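Local coordinates for protein homospermidine synthase (Legionella pneumophila subsp. pneumophila str. Philadelphia 1, PDB 2PH5) that binds NAD in a Rossmann-type domain and probably makes the polyamine homospermidine, at residues 32-37 against 431-436; 373-378 against 393-398. All coordinates share one frame; numbering follows the deposited sequence.

Contact 1: 32-37 against 431-436; sequences IFEKFD and KPYLGK
Glu34 and Tyr433 approach each other from opposite directions across the junction between the Rossmann-type NAD-binding domain and the loop that leads into the last strand of the C-terminal domain's mixed sheet. Glu34 and Lys35 sit at the C-terminal end of helix 23-35, the helix that follows the glycine-rich turn of the Rossmann motif; Tyr433 closes the 3-10 turn after helix 423-430. The glutamate swings its CG opposite the backbone N (chi1 -171°) and runs on extended, which carries its carboxylate to the phenol. Tyr433 OH gives a weak hydrogen bond to Glu34 OE2 at 2.7 Å. Carboxylate and ring planes are turned 51° apart: OE1 lies in the ring plane at its edge, 3.7 Å from Tyr433 CE1, whereas OE2 stands obliquely to the ring. Lys35 passes the tyrosine in the opposite direction. A bend at chi2 (-81°) turns its aliphatic chain along the other ring edge, with CG 3.9 Å from Tyr433 OH. The CB of Tyr433 packs on Ala398 of helix 391-408, while Phe36, the residue just beyond helix 23-35, rests on isoleucines of that same helix. Farther along the lysine, CE stays near the plane of the ring, 4.2 Å from Tyr433 CE2.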
loop_
_atom_site.group_PDB
_atom_site.type_symbol
_atom_site.label_atom_id
_atom_site.label_comp_id
_atom_site.label_asym_id
_atom_site.label_seq_id
_atom_site.Cartn_x
_atom_site.Cartn_y
_atom_site.Cartn_z
ATOM N N ILE A 32 -30.314 12.414 14.988
ATOM C CA ILE A 32 -30.936 13.174 16.059
ATOM C C ILE A 32 -32.402 13.462 15.741
ATOM O O ILE A 32 -33.276 13.339 16.604
ATOM C CB ILE A 32 -30.207 14.494 16.276
ATOM C CG1 ILE A 32 -28.716 14.221 16.487
ATOM C CG2 ILE A 32 -30.802 15.215 17.473
ATOM C CD1 ILE A 32 -27.873 15.467 16.605
ATOM N N PHE A 33 -32.673 13.845 14.500
ATOM C CA PHE A 33 -34.042 14.132 14.103
ATOM C C PHE A 33 -34.801 12.848 13.823
ATOM O O PHE A 33 -36.023 12.851 13.713
ATOM C CB PHE A 33 -34.056 15.037 12.875
ATOM C CG PHE A 33 -33.598 16.428 13.163
ATOM C CD1 PHE A 33 -34.378 17.278 13.941
ATOM C CD2 PHE A 33 -32.369 16.881 12.694
ATOM C CE1 PHE A 33 -33.938 18.567 14.251
ATOM C CE2 PHE A 33 -31.919 18.165 12.997
ATOM C CZ PHE A 33 -32.704 19.010 13.778
ATOM N N GLU A 34 -34.071 11.745 13.727
ATOM C CA GLU A 34 -34.686 10.453 13.462
ATOM C C GLU A 34 -35.140 9.800 14.765
ATOM O O GLU A 34 -36.133 9.077 14.792
ATOM C CB GLU A 34 -33.695 9.541 12.740
ATOM C CG GLU A 34 -34.291 8.243 12.214
ATOM C CD GLU A 34 -33.241 7.323 11.616
ATOM O OE1 GLU A 34 -32.263 7.833 11.021
ATOM O OE2 GLU A 34 -33.392 6.088 11.732
ATOM N N LYS A 35 -34.417 10.072 15.847
ATOM C CA LYS A 35 -34.734 9.505 17.149
ATOM C C LYS A 35 -35.400 10.487 18.112
ATOM O O LYS A 35 -35.892 10.090 19.169
ATOM C CB LYS A 35 -33.459 8.963 17.792
ATOM C CG LYS A 35 -32.992 7.643 17.231
ATOM C CD LYS A 35 -33.786 6.540 17.853
ATOM C CE LYS A 35 -33.193 5.195 17.553
ATOM N NZ LYS A 35 -34.044 4.167 18.200
ATOM N N PHE A 36 -35.420 11.766 17.760
ATOM C CA PHE A 36 -36.018 12.761 18.639
ATOM C C PHE A 36 -37.108 13.577 17.974
ATOM O O PHE A 36 -36.956 14.026 16.839
ATOM C CB PHE A 36 -34.932 13.689 19.186
ATOM C CG PHE A 36 -33.992 13.013 20.132
ATOM C CD1 PHE A 36 -34.312 12.883 21.475
ATOM C CD2 PHE A 36 -32.805 12.461 19.672
ATOM C CE1 PHE A 36 -33.457 12.210 22.351
ATOM C CE2 PHE A 36 -31.944 11.786 20.538
ATOM C CZ PHE A 36 -32.271 11.660 21.877
ATOM N N ASP A 37 -38.219 13.745 18.686
ATOM C CA ASP A 37 -39.345 14.529 18.190
ATOM C C ASP A 37 -39.056 15.960 18.611
ATOM O O ASP A 37 -39.828 16.598 19.327
ATOM C CB ASP A 37 -40.654 14.047 18.817
ATOM C CG ASP A 37 -41.841 14.877 18.382
ATOM O OD1 ASP A 37 -41.934 15.190 17.175
ATOM O OD2 ASP A 37 -42.677 15.212 19.246
ATOM N N LYS A 431 -28.078 -1.233 16.878
ATOM C CA LYS A 431 -28.229 -2.378 15.980
ATOM C C LYS A 431 -28.903 -2.076 14.643
ATOM O O LYS A 431 -28.487 -2.579 13.609
ATOM C CB LYS A 431 -28.991 -3.489 16.708
ATOM C CG LYS A 431 -28.479 -4.891 16.434
ATOM C CD LYS A 431 -28.668 -5.794 17.658
ATOM C CE LYS A 431 -28.003 -7.166 17.466
ATOM N NZ LYS A 431 -28.031 -8.035 18.683
ATOM N N PRO A 432 -29.968 -1.261 14.654
ATOM C CA PRO A 432 -30.666 -0.924 13.405
ATOM C C PRO A 432 -29.831 -0.049 12.485
ATOM O O PRO A 432 -30.230 0.243 11.361
ATOM C CB PRO A 432 -31.912 -0.187 13.894
ATOM C CG PRO A 432 -32.177 -0.828 15.216
ATOM C CD PRO A 432 -30.786 -0.881 15.819
ATOM N N TYR A 433 -28.666 0.361 12.971
ATOM C CA TYR A 433 -27.777 1.232 12.215
ATOM C C TYR A 433 -26.472 0.548 11.829
ATOM O O TYR A 433 -25.652 1.132 11.122
ATOM C CB TYR A 433 -27.443 2.464 13.059
ATOM C CG TYR A 433 -28.583 3.434 13.261
ATOM C CD1 TYR A 433 -28.969 4.300 12.241
ATOM C CD2 TYR A 433 -29.259 3.508 14.480
ATOM C CE1 TYR A 433 -29.992 5.220 12.425
ATOM C CE2 TYR A 433 -30.291 4.426 14.678
ATOM C CZ TYR A 433 -30.652 5.282 13.642
ATOM O OH TYR A 433 -31.663 6.203 13.813
ATOM N N LEU A 434 -26.289 -0.691 12.274
ATOM C CA LEU A 434 -25.045 -1.411 12.026
ATOM C C LEU A 434 -25.083 -2.541 10.996
ATOM O O LEU A 434 -24.146 -3.336 10.905
ATOM C CB LEU A 434 -24.517 -1.941 13.366
ATOM C CG LEU A 434 -24.380 -0.872 14.462
ATOM C CD1 LEU A 434 -23.892 -1.498 15.765
ATOM C CD2 LEU A 434 -23.413 0.188 13.998
ATOM N N GLY A 435 -26.154 -2.600 10.212
ATOM C CA GLY A 435 -26.272 -3.639 9.208
ATOM C C GLY A 435 -26.359 -5.001 9.869
ATOM O O GLY A 435 -27.075 -5.179 10.860
ATOM N N LYS A 436 -25.642 -5.971 9.321
ATOM C CA LYS A 436 -25.648 -7.296 9.904
ATOM C C LYS A 436 -24.627 -7.330 11.033
ATOM O O LYS A 436 -23.453 -7.030 10.832
ATOM C CB LYS A 436 -25.316 -8.351 8.851
ATOM C CG LYS A 436 -24.043 -8.089 8.095
ATOM C CD LYS A 436 -23.823 -9.147 7.023
ATOM C CE LYS A 436 -23.757 -10.549 7.623
ATOM N NZ LYS A 436 -23.252 -11.549 6.631
#

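Contact 2: 373-378 against 393-398; sequences YGSTLS and SLQVVA. With NAD (nicotinamide-adenine-dinucleotide), chain C.
Strand 373-378 and helix 393-398 run 9.9 Å apart at the closest approach of their axes, their directions 129° from each other, with Leu377 and Gln395 nearest by CA. Gln395 reaches from the helix to the sheet: beyond CG its chain is extended (chi2 172°), and NE2 donates to Ser375 OG at 2.8 Å. The serine oxygen lies almost exactly in the amide plane, though the bond is somewhat bent, with an N-H...O angle of 156°. Ser375 OG is also hydrogen-bonded to Leu434 O, and Gln395 NE2 makes a weak second bond to Asp357 O on the neighbouring strand; these links help satisfy polar groups in a buried interface. Beside them, Leu377 and Leu394 cross at about a right angle, one methyl against another, CD2 to CD2 at 3.7 Å. Leu377 CD2 also touches Leu394 CB at 3.8 Å and Gln395 CG at 4.1 Å, which brings the apolar patch up to the glutamine's aliphatic part. Ala382 of helix 379-385 packs against both leucines. One residue beyond Gln395, Val396 brings CG1 to 3.5 Å from C4N of the NAD nicotinamide. Here a helix packed on the mixed sheet of the saccharopine dehydrogenase C-terminal domain also lines the nicotinamide end of the NAD pocket.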
loop_
_atom_site.group_PDB
_atom_site.type_symbol
_atom_site.label_atom_id
_atom_site.label_comp_id
_atom_site.label_asym_id
_atom_site.label_seq_id
_atom_site.Cartn_x
_atom_site.Cartn_y
_atom_site.Cartn_z
ATOM N N TYR A 373 -17.018 -10.751 16.910
ATOM C CA TYR A 373 -18.353 -10.200 17.030
ATOM C C TYR A 373 -18.274 -8.731 16.654
ATOM O O TYR A 373 -17.427 -8.008 17.168
ATOM C CB TYR A 373 -18.865 -10.355 18.460
ATOM C CG TYR A 373 -20.286 -9.902 18.625
ATOM C CD1 TYR A 373 -20.587 -8.558 18.800
ATOM C CD2 TYR A 373 -21.339 -10.816 18.571
ATOM C CE1 TYR A 373 -21.896 -8.132 18.921
ATOM C CE2 TYR A 373 -22.664 -10.400 18.690
ATOM C CZ TYR A 373 -22.933 -9.056 18.867
ATOM O OH TYR A 373 -24.228 -8.610 19.028
ATOM N N GLY A 374 -19.144 -8.298 15.745
ATOM C CA GLY A 374 -19.125 -6.913 15.320
ATOM C C GLY A 374 -20.154 -6.529 14.272
ATOM O O GLY A 374 -21.144 -7.234 14.052
ATOM N N SER A 375 -19.907 -5.395 13.623
ATOM C CA SER A 375 -20.799 -4.862 12.605
ATOM C C SER A 375 -20.210 -4.866 11.208
ATOM O O SER A 375 -19.081 -4.433 11.000
ATOM C CB SER A 375 -21.195 -3.428 12.963
ATOM O OG SER A 375 -21.570 -2.695 11.810
ATOM N N THR A 376 -20.982 -5.370 10.254
ATOM C CA THR A 376 -20.561 -5.393 8.866
ATOM C C THR A 376 -21.608 -4.567 8.149
ATOM O O THR A 376 -22.692 -5.060 7.848
ATOM C CB THR A 376 -20.564 -6.799 8.285
ATOM O OG1 THR A 376 -19.751 -7.652 9.096
ATOM C CG2 THR A 376 -20.008 -6.777 6.864
ATOM N N LEU A 377 -21.291 -3.301 7.910
ATOM C CA LEU A 377 -22.208 -2.385 7.241
ATOM C C LEU A 377 -21.665 -1.989 5.875
ATOM O O LEU A 377 -20.514 -1.574 5.753
ATOM C CB LEU A 377 -22.409 -1.119 8.089
ATOM C CG LEU A 377 -23.234 0.012 7.454
ATOM C CD1 LEU A 377 -24.671 -0.453 7.293
ATOM C CD2 LEU A 377 -23.175 1.281 8.312
ATOM N N SER A 378 -22.495 -2.123 4.848
ATOM C CA SER A 378 -22.092 -1.757 3.502
ATOM C C SER A 378 -22.546 -0.334 3.256
ATOM O O SER A 378 -23.427 0.177 3.958
ATOM C CB SER A 378 -22.752 -2.665 2.473
ATOM O OG SER A 378 -24.148 -2.423 2.432
ATOM N N SER A 393 -18.771 6.398 8.975
ATOM C CA SER A 393 -19.399 7.427 9.792
ATOM C C SER A 393 -20.655 6.914 10.495
ATOM O O SER A 393 -20.849 7.163 11.688
ATOM C CB SER A 393 -19.747 8.657 8.946
ATOM O OG SER A 393 -20.732 8.352 7.977
ATOM N N LEU A 394 -21.498 6.187 9.763
ATOM C CA LEU A 394 -22.739 5.672 10.337
ATOM C C LEU A 394 -22.532 4.793 11.566
ATOM O O LEU A 394 -23.354 4.799 12.482
ATOM C CB LEU A 394 -23.556 4.892 9.298
ATOM C CG LEU A 394 -24.963 4.504 9.785
ATOM C CD1 LEU A 394 -25.665 5.762 10.305
ATOM C CD2 LEU A 394 -25.777 3.872 8.650
ATOM N N GLN A 395 -21.441 4.042 11.598
ATOM C CA GLN A 395 -21.204 3.184 12.744
ATOM C C GLN A 395 -20.802 4.032 13.947
ATOM O O GLN A 395 -21.061 3.665 15.096
ATOM C CB GLN A 395 -20.113 2.157 12.437
ATOM C CG GLN A 395 -20.480 1.171 11.361
ATOM C CD GLN A 395 -19.299 0.304 10.947
ATOM O OE1 GLN A 395 -18.232 0.813 10.614
ATOM N NE2 GLN A 395 -19.490 -1.011 10.962
ATOM N N VAL A 396 -20.194 5.185 13.682
ATOM C CA VAL A 396 -19.759 6.064 14.756
ATOM C C VAL A 396 -20.911 6.844 15.368
ATOM O O VAL A 396 -21.015 6.947 16.592
ATOM C CB VAL A 396 -18.705 7.069 14.270
ATOM C CG1 VAL A 396 -18.081 7.776 15.456
ATOM C CG2 VAL A 396 -17.656 6.353 13.437
ATOM N N VAL A 397 -21.777 7.391 14.523
ATOM C CA VAL A 397 -22.898 8.172 15.019
ATOM C C VAL A 397 -23.996 7.280 15.592
ATOM O O VAL A 397 -24.770 7.708 16.456
ATOM C CB VAL A 397 -23.459 9.122 13.908
ATOM C CG1 VAL A 397 -22.370 10.093 13.475
ATOM C CG2 VAL A 397 -23.970 8.333 12.713
ATOM N N ALA A 398 -24.062 6.034 15.131
ATOM C CA ALA A 398 -25.059 5.110 15.662
ATOM C C ALA A 398 -24.764 4.950 17.158
ATOM O O ALA A 398 -25.667 5.016 17.996
ATOM C CB ALA A 398 -24.970 3.760 14.946
HETATM P PA NAD C . -13.168 17.101 11.957
HETATM O O1A NAD C . -11.776 17.670 11.979
HETATM O O2A NAD C . -13.724 16.660 10.648
HETATM O O5B NAD C . -14.223 18.143 12.614
HETATM C C5B NAD C . -13.930 18.783 13.853
HETATM C C4B NAD C . -14.718 20.105 13.911
HETATM O O4B NAD C . -14.360 20.717 15.132
HETATM C C3B NAD C . -14.385 21.097 12.793
HETATM O O3B NAD C . -15.577 21.491 12.108
HETATM C C2B NAD C . -13.731 22.250 13.501
HETATM O O2B NAD C . -13.947 23.516 12.919
HETATM C C1B NAD C . -14.237 22.111 14.938
HETATM N N9A NAD C . -13.337 22.614 15.982
HETATM C C8A NAD C . -11.934 22.613 15.888
HETATM N N7A NAD C . -11.399 23.707 16.464
HETATM C C5A NAD C . -12.438 24.440 16.927
HETATM C C6A NAD C . -12.480 25.655 17.610
HETATM N N6A NAD C . -11.396 26.347 17.962
HETATM N N1A NAD C . -13.735 26.147 17.941
HETATM C C2A NAD C . -14.901 25.482 17.617
HETATM N N3A NAD C . -14.884 24.280 16.952
HETATM C C4A NAD C . -13.649 23.795 16.627
HETATM O O3 NAD C . -13.108 15.843 12.914
HETATM P PN NAD C . -14.216 14.807 13.438
HETATM O O1N NAD C . -13.665 13.445 13.242
HETATM O O2N NAD C . -15.529 15.164 12.792
HETATM O O5D NAD C . -14.102 15.291 14.942
HETATM C C5D NAD C . -14.809 14.765 16.038
HETATM C C4D NAD C . -13.842 13.812 16.708
HETATM O O4D NAD C . -14.457 12.558 16.841
HETATM C C3D NAD C . -12.424 13.688 17.224
HETATM O O3D NAD C . -12.305 14.175 18.551
HETATM C C2D NAD C . -12.184 12.192 17.113
HETATM O O2D NAD C . -11.171 11.722 17.957
HETATM C C1D NAD C . -13.563 11.604 17.383
HETATM N N1N NAD C . -13.902 10.346 16.676
HETATM C C2N NAD C . -14.231 9.217 17.392
HETATM C C3N NAD C . -14.569 8.052 16.669
HETATM C C7N NAD C . -14.952 6.788 17.356
HETATM O O7N NAD C . -15.280 5.716 16.566
HETATM N N7N NAD C . -15.010 6.675 18.667
HETATM C C4N NAD C . -14.571 8.042 15.237
HETATM C C5N NAD C . -14.223 9.222 14.545
HETATM C C6N NAD C . -13.893 10.367 15.244
#

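Contact 2 is buried and nearer the chain's centre, whereas contact 1 is only partly buried, with the tyrosine enclosed and its glutamate and lysine partners partly exposed. Along the sequence, contact 2 is nested within the loop that contact 1 closes. The two adjoin directly: strands 370-378 and 436-442 are antiparallel neighbours, linked by Lys436 O and Thr376 N, 3.0 Å apart. Helix 391-408 serves both, with Ala398 CB 3.4 Å from Tyr433 CB, and also meets helix 23-35 of contact 1. At the domain junction, a phenol gives a weak hydrogen bond to a carboxylate beside a lysine chain; between the mixed sheet and helix 391-408, an amide-hydroxyl bond accompanies leucine packing, while Val396 turns to the nicotinamide.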